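PDB 4Z9F: halohydrin epoxidase A from Corynebacterium sp., which probably catalyses the reversible elimination of hydrogen halide from vicinal halohydrins, closing them to epoxides. Local coordinates for residues C[6-11]-C[29-34]; C[10-15]-C[77-82]; C[19-24]-C[219-224]; C[105-110]-C[151-156]; C[128-133]-C[173-178]. The protein carries 1 engineered substitution. All blocks are in the same frame, centred on the assembly; numbering follows the deposited sequence.

How the interactions relate
From the N terminus, interaction 1 closes the first and shortest loop, bringing the turn after strand 3-6 against the end of strand 27-30. Interaction 2 starts from the same stretch, sharing Arg10 and His11, and reaches the end of strand 73-79. Interaction 3 leaves helix 14-23 from within both of these loops, so it crosses them, and spans nearly the whole chain to helix 213-224. Interactions 4 and 5 lie within that span and cross each other: one pairs helices 96-123 and 147-165, the other strands 127-132 and 170-177. Interactions 3 and 4 sit on opposite sides of the chain's centre, about 23 Å apart between centres, while interactions 1, 2 and 5 involve the sheet between them.

Interaction 1: C[6-11]-C[29-34]; sequences VTHARH and VCHDAS. Engineered in segment 29-34: Ser34 (natural residue Thr).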
# COMPACT_ATOMS: atom_id res chain seq x y z
N VAL C 6 13.07 -20.46 -17.42
CA VAL C 6 13.34 -20.18 -16.00
C VAL C 6 14.77 -19.69 -15.90
O VAL C 6 15.70 -20.41 -16.29
CB VAL C 6 13.12 -21.41 -15.11
CG1 VAL C 6 13.52 -21.10 -13.66
CG2 VAL C 6 11.68 -21.93 -15.21
N THR C 7 14.96 -18.48 -15.37
CA THR C 7 16.31 -17.98 -15.20
C THR C 7 16.86 -18.43 -13.85
O THR C 7 16.12 -18.85 -12.95
CB THR C 7 16.34 -16.46 -15.32
OG1 THR C 7 15.49 -15.90 -14.31
CG2 THR C 7 15.84 -16.04 -16.69
N HIS C 8 18.19 -18.36 -13.73
CA HIS C 8 18.91 -18.73 -12.50
C HIS C 8 18.35 -20.01 -11.89
O HIS C 8 17.99 -20.08 -10.71
CB HIS C 8 18.89 -17.58 -11.50
CG HIS C 8 19.55 -16.34 -12.00
ND1 HIS C 8 20.92 -16.21 -12.09
CD2 HIS C 8 19.04 -15.16 -12.44
CE1 HIS C 8 21.23 -15.01 -12.55
NE2 HIS C 8 20.10 -14.35 -12.77
N ALA C 9 18.28 -21.06 -12.73
CA ALA C 9 17.48 -22.24 -12.42
C ALA C 9 17.97 -23.00 -11.19
O ALA C 9 17.21 -23.81 -10.65
CB ALA C 9 17.46 -23.19 -13.63
N ARG C 10 19.20 -22.78 -10.75
CA ARG C 10 19.72 -23.52 -9.61
C ARG C 10 19.58 -22.76 -8.29
O ARG C 10 20.05 -23.24 -7.26
CB ARG C 10 21.18 -23.89 -9.86
CG ARG C 10 21.34 -24.73 -11.12
CD ARG C 10 22.78 -24.97 -11.47
NE ARG C 10 23.38 -25.98 -10.62
CZ ARG C 10 24.59 -26.50 -10.83
NH1 ARG C 10 25.30 -26.09 -11.88
NH2 ARG C 10 25.07 -27.42 -10.01
N HIS C 11 18.94 -21.60 -8.31
CA HIS C 11 18.96 -20.69 -7.18
C HIS C 11 17.55 -20.20 -6.86
O HIS C 11 16.63 -20.33 -7.68
CB HIS C 11 19.88 -19.50 -7.46
CG HIS C 11 21.29 -19.90 -7.76
ND1 HIS C 11 22.22 -20.13 -6.78
CD2 HIS C 11 21.91 -20.14 -8.94
CE1 HIS C 11 23.37 -20.49 -7.33
NE2 HIS C 11 23.21 -20.50 -8.64
N VAL C 29 13.02 -24.86 -20.34
CA VAL C 29 14.31 -24.37 -20.81
C VAL C 29 14.91 -23.47 -19.73
O VAL C 29 14.27 -22.53 -19.27
CB VAL C 29 14.15 -23.61 -22.13
CG1 VAL C 29 15.46 -23.09 -22.60
CG2 VAL C 29 13.50 -24.50 -23.18
N CYS C 30 16.16 -23.75 -19.34
CA CYS C 30 16.74 -23.20 -18.12
C CYS C 30 18.00 -22.39 -18.40
O CYS C 30 18.87 -22.81 -19.17
CB CYS C 30 17.08 -24.32 -17.13
SG CYS C 30 15.64 -25.22 -16.58
N HIS C 31 18.11 -21.24 -17.73
CA HIS C 31 19.31 -20.43 -17.72
C HIS C 31 19.95 -20.53 -16.34
O HIS C 31 19.26 -20.67 -15.33
CB HIS C 31 18.99 -18.96 -18.07
CG HIS C 31 19.93 -17.96 -17.45
ND1 HIS C 31 19.79 -17.51 -16.15
CD2 HIS C 31 21.00 -17.31 -17.96
CE1 HIS C 31 20.74 -16.63 -15.89
NE2 HIS C 31 21.48 -16.48 -16.98
N ASP C 32 21.28 -20.46 -16.32
CA ASP C 32 22.02 -20.39 -15.07
C ASP C 32 23.44 -19.92 -15.39
O ASP C 32 23.95 -20.17 -16.49
CB ASP C 32 22.04 -21.73 -14.33
CG ASP C 32 22.52 -21.60 -12.89
OD1 ASP C 32 23.66 -22.03 -12.59
OD2 ASP C 32 21.75 -21.06 -12.05
N ALA C 33 24.05 -19.21 -14.44
CA ALA C 33 25.42 -18.75 -14.65
C ALA C 33 26.37 -19.92 -14.86
O ALA C 33 27.35 -19.80 -15.62
CB ALA C 33 25.88 -17.90 -13.47
N SER C 34 26.10 -21.05 -14.22
CA SER C 34 27.00 -22.19 -14.31
C SER C 34 26.92 -22.88 -15.66
O SER C 34 27.79 -23.69 -15.98
CB SER C 34 26.68 -23.20 -13.20
OG SER C 34 25.44 -23.83 -13.45
O HOH W 1 22.88 -18.20 -12.15
O HOH W 2 25.16 -21.51 -10.45
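Val6 and Cys30 form a parallel bridge where the first two strands of this Rossmann-type, short-chain-dehydrogenase fold run side by side, and beyond it the two chains stay laced through polar groups. Val6 N donates to Val29 O, and Val6 O accepts from His31 N. His31 O then accepts from Ala9 N at 2.8 Å. The His31 ring turns back to the loop with its CG trans to the backbone N (chi1 151°), so that ND1 accepts from His8 N in the ring plane, at 3.0 Å and nearly straight. In the same pose its edge meets the His8 ring, with CE1 3.7 Å above the centre of that face. Arg10 can be followed outward over Asp32. Its CB rests 3.6 Å from Asp32 OD2, CG passes beside the carboxylate carbon, and CD lies 3.3 Å from OD1. At the tip NH1 bonds the OG of Ser34, an engineered residue, at 2.8 Å; the same nitrogen forms a salt bridge with Glu40. Asp32 OD1 accepts from the backbone N of Ser34, which makes an Asx turn. In addition, Ser34 OG donates to Asp32 OD1 at 2.7 Å.

Interaction 2: C[10-15]-C[77-82]; sequences RHFAGP and VSNDYI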
# COMPACT_ATOMS: atom_id res chain seq x y z
N ARG C 10 19.20 -22.78 -10.75
CA ARG C 10 19.72 -23.52 -9.61
C ARG C 10 19.58 -22.76 -8.29
O ARG C 10 20.05 -23.24 -7.26
CB ARG C 10 21.18 -23.89 -9.86
CG ARG C 10 21.34 -24.73 -11.12
CD ARG C 10 22.78 -24.97 -11.47
NE ARG C 10 23.38 -25.98 -10.62
CZ ARG C 10 24.59 -26.50 -10.83
NH1 ARG C 10 25.30 -26.09 -11.88
NH2 ARG C 10 25.07 -27.42 -10.01
N HIS C 11 18.94 -21.60 -8.31
CA HIS C 11 18.96 -20.69 -7.18
C HIS C 11 17.55 -20.20 -6.86
O HIS C 11 16.63 -20.33 -7.68
CB HIS C 11 19.88 -19.50 -7.46
CG HIS C 11 21.29 -19.90 -7.76
ND1 HIS C 11 22.22 -20.13 -6.78
CD2 HIS C 11 21.91 -20.14 -8.94
CE1 HIS C 11 23.37 -20.49 -7.33
NE2 HIS C 11 23.21 -20.50 -8.64
N PHE C 12 17.40 -19.66 -5.64
CA PHE C 12 16.16 -19.00 -5.23
C PHE C 12 14.93 -19.88 -5.52
O PHE C 12 14.83 -21.01 -5.04
CB PHE C 12 16.07 -17.64 -5.94
CG PHE C 12 15.23 -16.60 -5.22
CD1 PHE C 12 14.81 -16.80 -3.91
CD2 PHE C 12 14.87 -15.44 -5.87
CE1 PHE C 12 14.05 -15.83 -3.26
CE2 PHE C 12 14.11 -14.47 -5.23
CZ PHE C 12 13.69 -14.67 -3.92
N ALA C 13 14.00 -19.38 -6.32
CA ALA C 13 12.81 -20.14 -6.67
C ALA C 13 13.00 -21.03 -7.89
O ALA C 13 12.05 -21.69 -8.31
CB ALA C 13 11.63 -19.20 -6.90
N GLY C 14 14.20 -21.07 -8.46
CA GLY C 14 14.47 -21.86 -9.65
C GLY C 14 14.07 -23.32 -9.52
O GLY C 14 13.23 -23.83 -10.27
N PRO C 15 14.66 -24.03 -8.55
CA PRO C 15 14.34 -25.46 -8.41
C PRO C 15 12.87 -25.75 -8.24
O PRO C 15 12.35 -26.73 -8.80
CB PRO C 15 15.16 -25.87 -7.17
CG PRO C 15 16.35 -24.97 -7.23
CD PRO C 15 15.84 -23.65 -7.76
N VAL C 77 9.58 -17.51 -16.14
CA VAL C 77 9.82 -17.26 -14.73
C VAL C 77 11.12 -16.48 -14.63
O VAL C 77 12.21 -17.05 -14.82
CB VAL C 77 9.88 -18.55 -13.90
CG1 VAL C 77 10.24 -18.21 -12.46
CG2 VAL C 77 8.56 -19.28 -13.95
N SER C 78 11.02 -15.19 -14.35
CA SER C 78 12.19 -14.33 -14.21
C SER C 78 12.63 -14.42 -12.76
O SER C 78 12.21 -13.64 -11.91
CB SER C 78 11.87 -12.90 -14.61
OG SER C 78 13.05 -12.12 -14.59
N ASN C 79 13.49 -15.39 -12.47
CA ASN C 79 13.88 -15.75 -11.11
C ASN C 79 15.20 -15.05 -10.80
O ASN C 79 16.28 -15.65 -10.80
CB ASN C 79 13.94 -17.26 -10.99
CG ASN C 79 14.58 -17.73 -9.71
OD1 ASN C 79 14.07 -17.48 -8.61
ND2 ASN C 79 15.68 -18.44 -9.84
N ASP C 80 15.12 -13.76 -10.53
CA ASP C 80 16.31 -12.96 -10.34
C ASP C 80 16.79 -13.05 -8.89
O ASP C 80 15.98 -13.14 -7.96
CB ASP C 80 16.04 -11.51 -10.75
CG ASP C 80 15.53 -11.41 -12.18
OD1 ASP C 80 16.36 -11.58 -13.10
OD2 ASP C 80 14.31 -11.22 -12.39
N TYR C 81 18.11 -13.05 -8.72
CA TYR C 81 18.73 -13.18 -7.41
C TYR C 81 20.15 -12.64 -7.51
O TYR C 81 20.68 -12.47 -8.61
CB TYR C 81 18.72 -14.64 -6.93
CG TYR C 81 20.03 -15.35 -7.15
CD1 TYR C 81 20.88 -15.63 -6.08
CD2 TYR C 81 20.45 -15.71 -8.43
CE1 TYR C 81 22.10 -16.27 -6.28
CE2 TYR C 81 21.65 -16.36 -8.63
CZ TYR C 81 22.47 -16.64 -7.56
OH TYR C 81 23.68 -17.27 -7.77
N ILE C 82 20.74 -12.34 -6.36
CA ILE C 82 22.14 -11.95 -6.33
C ILE C 82 22.80 -12.82 -5.26
O ILE C 82 22.14 -13.18 -4.27
CB ILE C 82 22.30 -10.43 -6.08
CG1 ILE C 82 23.76 -10.00 -6.30
CG2 ILE C 82 21.79 -10.03 -4.69
CD1 ILE C 82 23.95 -8.50 -6.46
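With CG beside the backbone N, chi1 -59° sets the His11 ring against Tyr81, while the trans chi1 of Asn79 (169°) carries its amide to the turn His11 to Gly14. The two rings form an offset stack, their planes 12° apart and their centroids separated by 4.4 Å. Tyr81 OH lies over the centre of the imidazole, and in return His11 CB makes a CH-pi contact over the phenol face, 3.8 Å from the centroid. Both arms of the Asn79 amide reach the backbone of the type II' turn, whose first corner is Phe12 at a positive phi. ND2 donates to His11 O at 3.0 Å from well above the carbonyl plane, and OD1 accepts from Ala13 N at the same distance. The Phe12 ring meets Asp80 O at its edge, with CD2 3.3 Å away. This turn joins the first strand of the Rossmann-type fold to helix 14-23, the position of the glycine-rich, dinucleotide-binding loop in related dehydrogenases. One amide, donating through ND2 and accepting through OD1, thus pins two backbone groups of the turn to the end of strand 73-79, adding to the turn's own Gly14 N to His11 O bond.

Interaction 3: C[19-24]-C[219-224]; sequences EALTRD and LITFLA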
# COMPACT_ATOMS: atom_id res chain seq x y z
N GLU C 19 10.87 -27.87 -11.20
CA GLU C 19 10.18 -29.11 -10.86
C GLU C 19 8.68 -29.02 -11.09
O GLU C 19 8.08 -29.94 -11.64
CB GLU C 19 10.46 -29.50 -9.41
CG GLU C 19 9.61 -30.68 -8.94
CD GLU C 19 10.43 -31.78 -8.25
OE1 GLU C 19 9.87 -32.42 -7.33
OE2 GLU C 19 11.60 -31.99 -8.65
N ALA C 20 8.04 -27.92 -10.66
CA ALA C 20 6.59 -27.87 -10.77
C ALA C 20 6.13 -27.81 -12.22
O ALA C 20 5.17 -28.48 -12.60
CB ALA C 20 6.05 -26.66 -10.00
N LEU C 21 6.80 -27.01 -13.04
CA LEU C 21 6.41 -26.89 -14.44
C LEU C 21 6.67 -28.19 -15.19
O LEU C 21 5.87 -28.58 -16.05
CB LEU C 21 7.16 -25.72 -15.08
CG LEU C 21 6.77 -24.35 -14.49
CD1 LEU C 21 7.81 -23.30 -14.82
CD2 LEU C 21 5.42 -23.97 -15.04
N THR C 22 7.78 -28.87 -14.88
CA THR C 22 8.06 -30.15 -15.53
C THR C 22 6.98 -31.18 -15.20
O THR C 22 6.46 -31.86 -16.09
CB THR C 22 9.45 -30.67 -15.11
OG1 THR C 22 10.48 -29.84 -15.65
CG2 THR C 22 9.65 -32.10 -15.60
N ARG C 23 6.60 -31.28 -13.92
CA ARG C 23 5.54 -32.19 -13.54
C ARG C 23 4.19 -31.76 -14.11
O ARG C 23 3.30 -32.60 -14.27
CB ARG C 23 5.48 -32.32 -12.01
CG ARG C 23 4.17 -32.80 -11.42
CD ARG C 23 4.35 -33.34 -10.00
NE ARG C 23 4.67 -32.27 -9.05
CZ ARG C 23 3.77 -31.59 -8.34
NH1 ARG C 23 2.47 -31.85 -8.47
NH2 ARG C 23 4.17 -30.62 -7.50
N ASP C 24 4.03 -30.49 -14.45
CA ASP C 24 2.79 -29.99 -15.02
C ASP C 24 2.74 -30.15 -16.54
O ASP C 24 1.77 -29.71 -17.16
CB ASP C 24 2.60 -28.52 -14.64
CG ASP C 24 1.17 -28.04 -14.85
OD1 ASP C 24 0.99 -26.84 -15.15
OD2 ASP C 24 0.23 -28.85 -14.70
N LEU C 219 1.77 -22.20 -6.83
CA LEU C 219 1.42 -20.83 -7.20
C LEU C 219 1.88 -20.52 -8.63
O LEU C 219 1.12 -19.97 -9.43
CB LEU C 219 2.04 -19.83 -6.21
CG LEU C 219 1.89 -18.35 -6.55
CD1 LEU C 219 0.42 -17.98 -6.58
CD2 LEU C 219 2.65 -17.46 -5.55
N ILE C 220 3.10 -20.93 -8.97
CA ILE C 220 3.66 -20.63 -10.29
C ILE C 220 2.86 -21.34 -11.38
O ILE C 220 2.57 -20.76 -12.43
CB ILE C 220 5.15 -21.00 -10.32
CG1 ILE C 220 5.97 -19.92 -9.59
CG2 ILE C 220 5.65 -21.16 -11.75
CD1 ILE C 220 7.46 -20.22 -9.49
N THR C 221 2.51 -22.61 -11.18
CA THR C 221 1.76 -23.30 -12.23
C THR C 221 0.31 -22.84 -12.28
O THR C 221 -0.31 -22.87 -13.35
CB THR C 221 1.83 -24.83 -12.05
OG1 THR C 221 1.29 -25.22 -10.78
CG2 THR C 221 3.26 -25.33 -12.19
N PHE C 222 -0.25 -22.40 -11.15
CA PHE C 222 -1.57 -21.78 -11.18
C PHE C 222 -1.55 -20.49 -11.99
O PHE C 222 -2.44 -20.26 -12.81
CB PHE C 222 -2.08 -21.51 -9.76
CG PHE C 222 -3.39 -20.78 -9.72
CD1 PHE C 222 -4.57 -21.44 -10.02
CD2 PHE C 222 -3.45 -19.44 -9.38
CE1 PHE C 222 -5.78 -20.80 -9.98
CE2 PHE C 222 -4.69 -18.78 -9.34
CZ PHE C 222 -5.84 -19.46 -9.64
N LEU C 223 -0.52 -19.66 -11.80
CA LEU C 223 -0.40 -18.46 -12.62
C LEU C 223 -0.17 -18.81 -14.08
O LEU C 223 -0.84 -18.27 -14.97
CB LEU C 223 0.72 -17.55 -12.10
CG LEU C 223 0.45 -16.95 -10.70
CD1 LEU C 223 1.61 -16.07 -10.24
CD2 LEU C 223 -0.86 -16.16 -10.66
N ALA C 224 0.73 -19.76 -14.35
CA ALA C 224 1.04 -20.13 -15.74
C ALA C 224 -0.16 -20.68 -16.49
O ALA C 224 -0.17 -20.64 -17.73
CB ALA C 224 2.18 -21.16 -15.77
O HOH W 3 -0.52 -24.72 -15.23
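The flat group at this contact is the carboxylate of Asp24, and Thr221 approaches it from one side of its plane. Thr221 CB stands well above that plane near OD1, 3.8 Å from this oxygen, with CG2 on the same side and only slightly farther off. OD1 does not bond to the threonine directly: a water donates to it at 2.6 Å and donates equally closely to Thr221 O. This bridge ties the end of helix 14-23 to the backbone of helix 213-224, and no direct hydrogen bond spans the two segments. The rest is apolar. With OG1 set between the backbone N and the carbonyl carbon (chi1 59°), Thr221 keeps its hydroxyl for its own helix, where it bonds Gly217 O, and presents the methyl CG2 to the other one. That methyl is lodged among Ala20, Leu21 and Asp24: it lies 3.8 Å from Ala20 CB, the same distance from Leu21 CD2, and 3.7 Å from Ala20 O. Leu21 spreads its two branches, CD1 toward Ile220 CG2 and CD2 toward Ala224 CB. The short axes approach to 9.4 Å and cross at -52°, an angle near that of the common ridges-into-grooves class built on ridges of residues four apart. Both helices rest on the parallel sheet of the Rossmann-type fold, Leu21 on Val28 of strand 27-30, and Ile220 on Val77 of strand 73-79 and Ile175 of strand 170-177. Helix 213-224 also reaches a second subunit, where Phe222 stacks on Phe222 of that neighbouring chain.

Interaction 4: C[105-110]-C[151-156]; sequences ALSIFP and RAATVA
Segments 105-110 and 151-156 run in roughly the same direction, their axes 35° apart and 8.2 Å at closest approach, with Ser107 and Thr154 nearest by CA. The first has a wide pi-type turn at 105-108 and a kink at Pro110, whose N has no bond to the preceding turn. Leu106 O is taken up across the contact instead: Thr154 OG1 donates to it at 2.6 Å, lying in the carbonyl plane on a lone pair. The torsion that sets this hydroxyl beside its own backbone N (chi1 -60°) also brings it 3.9 Å from Pro110 CG. A water gives a second hydrogen to Leu106 O and accepts from Arg151 NH2. Helices 96-123 and 147-165 are the pair that short-chain dehydrogenases commonly use for assembly, and here both touch a third subunit, with Ala152 packing on Ala156 of that chain. Tyr147 and Arg151 have the Tyr-x-x-x-Arg spacing of the halohydrin lyase family, and Arg151 NH1 bonds Tyr147 OH while NH2 also donates to Asp80 O. Over one face of the Arg151 guanidinium sits Leu106 CD2, 3.7 Å from CZ. Ser107 OG, bonded to Ala150 O, packs 4.0 Å from Ala153 CB.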
# COMPACT_ATOMS: atom_id res chain seq x y z
N ALA C 105 21.55 -7.02 -11.33
CA ALA C 105 21.00 -8.37 -11.23
C ALA C 105 19.49 -8.36 -10.96
O ALA C 105 18.76 -9.24 -11.44
CB ALA C 105 21.72 -9.16 -10.12
N LEU C 106 19.01 -7.39 -10.18
CA LEU C 106 17.64 -7.45 -9.71
C LEU C 106 16.69 -6.54 -10.46
O LEU C 106 15.47 -6.75 -10.37
CB LEU C 106 17.57 -7.13 -8.21
CG LEU C 106 18.53 -7.97 -7.37
CD1 LEU C 106 18.41 -7.54 -5.93
CD2 LEU C 106 18.22 -9.47 -7.53
N SER C 107 17.20 -5.56 -11.21
CA SER C 107 16.36 -4.57 -11.88
C SER C 107 16.66 -4.47 -13.36
O SER C 107 15.74 -4.48 -14.18
CB SER C 107 16.53 -3.20 -11.22
OG SER C 107 16.43 -3.32 -9.80
N ILE C 108 17.94 -4.34 -13.73
CA ILE C 108 18.27 -4.15 -15.14
C ILE C 108 18.13 -5.46 -15.91
O ILE C 108 17.50 -5.51 -16.98
CB ILE C 108 19.67 -3.55 -15.29
CG1 ILE C 108 19.76 -2.20 -14.57
CG2 ILE C 108 20.00 -3.36 -16.78
CD1 ILE C 108 18.94 -1.10 -15.21
N PHE C 109 18.71 -6.54 -15.39
CA PHE C 109 18.58 -7.86 -16.02
C PHE C 109 17.14 -8.23 -16.34
O PHE C 109 16.86 -8.60 -17.49
CB PHE C 109 19.28 -8.90 -15.14
CG PHE C 109 19.45 -10.26 -15.77
CD1 PHE C 109 18.38 -11.14 -15.87
CD2 PHE C 109 20.69 -10.67 -16.23
CE1 PHE C 109 18.55 -12.39 -16.43
CE2 PHE C 109 20.86 -11.92 -16.78
CZ PHE C 109 19.79 -12.78 -16.88
N PRO C 110 16.18 -8.15 -15.40
CA PRO C 110 14.80 -8.49 -15.78
C PRO C 110 14.19 -7.52 -16.80
O PRO C 110 13.39 -7.96 -17.63
CB PRO C 110 14.04 -8.48 -14.45
CG PRO C 110 14.93 -7.71 -13.49
CD PRO C 110 16.32 -7.96 -13.94
N ARG C 151 14.56 -4.57 -5.72
CA ARG C 151 13.36 -5.40 -5.81
C ARG C 151 12.12 -4.55 -6.06
O ARG C 151 11.25 -4.92 -6.85
CB ARG C 151 13.18 -6.23 -4.54
CG ARG C 151 14.25 -7.29 -4.31
CD ARG C 151 14.19 -8.40 -5.35
NE ARG C 151 14.99 -9.56 -4.95
CZ ARG C 151 15.21 -10.62 -5.73
NH1 ARG C 151 15.94 -11.62 -5.28
NH2 ARG C 151 14.71 -10.65 -6.96
N ALA C 152 12.00 -3.42 -5.36
CA ALA C 152 10.80 -2.59 -5.54
C ALA C 152 10.70 -2.06 -6.97
O ALA C 152 9.59 -1.90 -7.49
CB ALA C 152 10.79 -1.43 -4.54
N ALA C 153 11.83 -1.75 -7.60
CA ALA C 153 11.78 -1.31 -8.99
C ALA C 153 11.13 -2.37 -9.87
O ALA C 153 10.30 -2.05 -10.73
CB ALA C 153 13.18 -0.97 -9.50
N THR C 154 11.46 -3.64 -9.64
CA THR C 154 10.93 -4.71 -10.49
C THR C 154 9.48 -5.05 -10.16
O THR C 154 8.72 -5.45 -11.04
CB THR C 154 11.84 -5.94 -10.37
OG1 THR C 154 13.15 -5.57 -10.82
CG2 THR C 154 11.34 -7.06 -11.21
N VAL C 155 9.06 -4.85 -8.91
CA VAL C 155 7.63 -4.96 -8.65
C VAL C 155 6.88 -3.86 -9.39
O VAL C 155 5.82 -4.10 -9.98
CB VAL C 155 7.37 -4.91 -7.13
CG1 VAL C 155 5.87 -4.95 -6.85
CG2 VAL C 155 8.07 -6.09 -6.43
N ALA C 156 7.41 -2.64 -9.35
CA ALA C 156 6.79 -1.52 -10.05
C ALA C 156 6.82 -1.71 -11.56
O ALA C 156 5.92 -1.24 -12.27
CB ALA C 156 7.50 -0.21 -9.68
O HOH W 4 13.77 -8.63 -8.82

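Interaction 5: C[128-133]-C[173-178]; sequences SVIFIT and YAIGPN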
# COMPACT_ATOMS: atom_id res chain seq x y z
N SER C 128 2.69 -15.86 -19.94
CA SER C 128 2.82 -15.38 -18.57
C SER C 128 4.28 -15.08 -18.28
O SER C 128 5.17 -15.86 -18.64
CB SER C 128 2.27 -16.39 -17.56
OG SER C 128 0.89 -16.64 -17.77
N VAL C 129 4.53 -13.94 -17.65
CA VAL C 129 5.86 -13.56 -17.23
C VAL C 129 5.75 -13.34 -15.73
O VAL C 129 5.05 -12.42 -15.28
CB VAL C 129 6.36 -12.31 -17.97
CG1 VAL C 129 7.81 -12.03 -17.64
CG2 VAL C 129 6.19 -12.47 -19.50
N ILE C 130 6.40 -14.21 -14.96
CA ILE C 130 6.31 -14.20 -13.50
C ILE C 130 7.67 -13.79 -12.96
O ILE C 130 8.67 -14.46 -13.21
CB ILE C 130 5.90 -15.58 -12.96
CG1 ILE C 130 4.55 -15.97 -13.54
CG2 ILE C 130 5.84 -15.55 -11.43
CD1 ILE C 130 4.27 -17.42 -13.46
N PHE C 131 7.70 -12.68 -12.22
CA PHE C 131 8.94 -12.16 -11.66
C PHE C 131 9.04 -12.60 -10.21
O PHE C 131 8.13 -12.34 -9.41
CB PHE C 131 8.98 -10.64 -11.77
CG PHE C 131 9.12 -10.15 -13.19
CD1 PHE C 131 8.01 -10.05 -14.02
CD2 PHE C 131 10.36 -9.76 -13.68
CE1 PHE C 131 8.14 -9.58 -15.33
CE2 PHE C 131 10.49 -9.30 -14.99
CZ PHE C 131 9.38 -9.21 -15.81
N ILE C 132 10.13 -13.29 -9.87
CA ILE C 132 10.40 -13.62 -8.47
C ILE C 132 11.19 -12.47 -7.88
O ILE C 132 12.31 -12.18 -8.32
CB ILE C 132 11.16 -14.95 -8.33
CG1 ILE C 132 10.57 -16.02 -9.25
CG2 ILE C 132 11.14 -15.40 -6.86
CD1 ILE C 132 9.18 -16.54 -8.89
N THR C 133 10.60 -11.79 -6.89
CA THR C 133 11.21 -10.60 -6.32
C THR C 133 11.50 -10.89 -4.85
O THR C 133 12.29 -11.79 -4.54
CB THR C 133 10.31 -9.38 -6.53
OG1 THR C 133 9.06 -9.54 -5.83
CG2 THR C 133 10.00 -9.22 -8.03
N TYR C 173 3.19 -10.84 -13.43
CA TYR C 173 2.94 -10.98 -11.99
C TYR C 173 4.27 -10.87 -11.25
O TYR C 173 5.33 -11.14 -11.81
CB TYR C 173 2.31 -12.33 -11.61
CG TYR C 173 1.14 -12.79 -12.46
CD1 TYR C 173 -0.17 -12.56 -12.05
CD2 TYR C 173 1.35 -13.47 -13.66
CE1 TYR C 173 -1.24 -12.98 -12.81
CE2 TYR C 173 0.29 -13.90 -14.42
CZ TYR C 173 -1.00 -13.64 -14.00
OH TYR C 173 -2.07 -14.08 -14.76
N ALA C 174 4.19 -10.48 -9.98
CA ALA C 174 5.35 -10.50 -9.10
C ALA C 174 5.03 -11.35 -7.89
O ALA C 174 3.94 -11.29 -7.33
CB ALA C 174 5.75 -9.08 -8.67
N ILE C 175 5.99 -12.19 -7.50
CA ILE C 175 5.90 -12.96 -6.27
C ILE C 175 6.97 -12.44 -5.33
O ILE C 175 8.13 -12.24 -5.74
CB ILE C 175 6.05 -14.47 -6.53
CG1 ILE C 175 4.99 -14.92 -7.53
CG2 ILE C 175 5.92 -15.24 -5.21
CD1 ILE C 175 5.10 -16.38 -7.94
N GLY C 176 6.58 -12.19 -4.07
CA GLY C 176 7.49 -11.66 -3.08
C GLY C 176 7.67 -12.62 -1.92
O GLY C 176 6.93 -12.59 -0.93
N PRO C 177 8.65 -13.50 -2.03
CA PRO C 177 8.85 -14.53 -1.00
C PRO C 177 9.62 -14.00 0.20
O PRO C 177 10.43 -13.08 0.11
CB PRO C 177 9.66 -15.62 -1.72
CG PRO C 177 9.77 -15.19 -3.18
CD PRO C 177 9.56 -13.70 -3.18
N ASN C 178 9.34 -14.63 1.34
CA ASN C 178 10.16 -14.60 2.55
C ASN C 178 9.82 -15.87 3.33
O ASN C 178 8.74 -16.44 3.17
CB ASN C 178 9.91 -13.34 3.40
CG ASN C 178 11.08 -13.03 4.35
OD1 ASN C 178 12.09 -13.74 4.39
ND2 ASN C 178 10.93 -11.95 5.13
O HOH W 5 -1.32 -16.09 -16.52
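Strands 127-132 and 170-177 are the two parallel strands of a beta-alpha-beta crossover whose connection includes helix 147-165, and they pair between strand 73-79 and the edge strand 235-238 of the Rossmann-type sheet. Val129 O, Phe131 N and Phe131 O bond in turn to Tyr173 N, Tyr173 O and Ile175 N, the usual parallel ladder with Phe131 opposite Ala174. One face carries Ile130, Ile132, Tyr173 and Ile175; Ile132 lies beside Phe12, the other three against helix 213-224. There Ile130 CG2 meets Ile175 CD1 at 3.7 Å, and Ile130 CG1 lies 4.1 Å from Tyr173 CD2. Ile132 and Ile175 run side by side, while Ile132 CG2 crosses over to Pro177 CG at 3.9 Å. Phe131 and Ala174, on the other face, pack on Val158 of helix 147-165. A water joins Tyr173 OH, at 2.8 Å, to Ser128 OG. The ladder ends on Ile175 O, which takes Thr133 N at 2.8 Å almost head-on. Thr133 OG1, turned between its own N and carbonyl carbon (chi1 64°), donates to this oxygen at 2.9 Å from 55° above the carbonyl plane. Two donors thus share one carbonyl oxygen of a buried residue, and the threonine hydroxyl spends its proton there, tying the chain that leaves strand 127-132 to its neighbour.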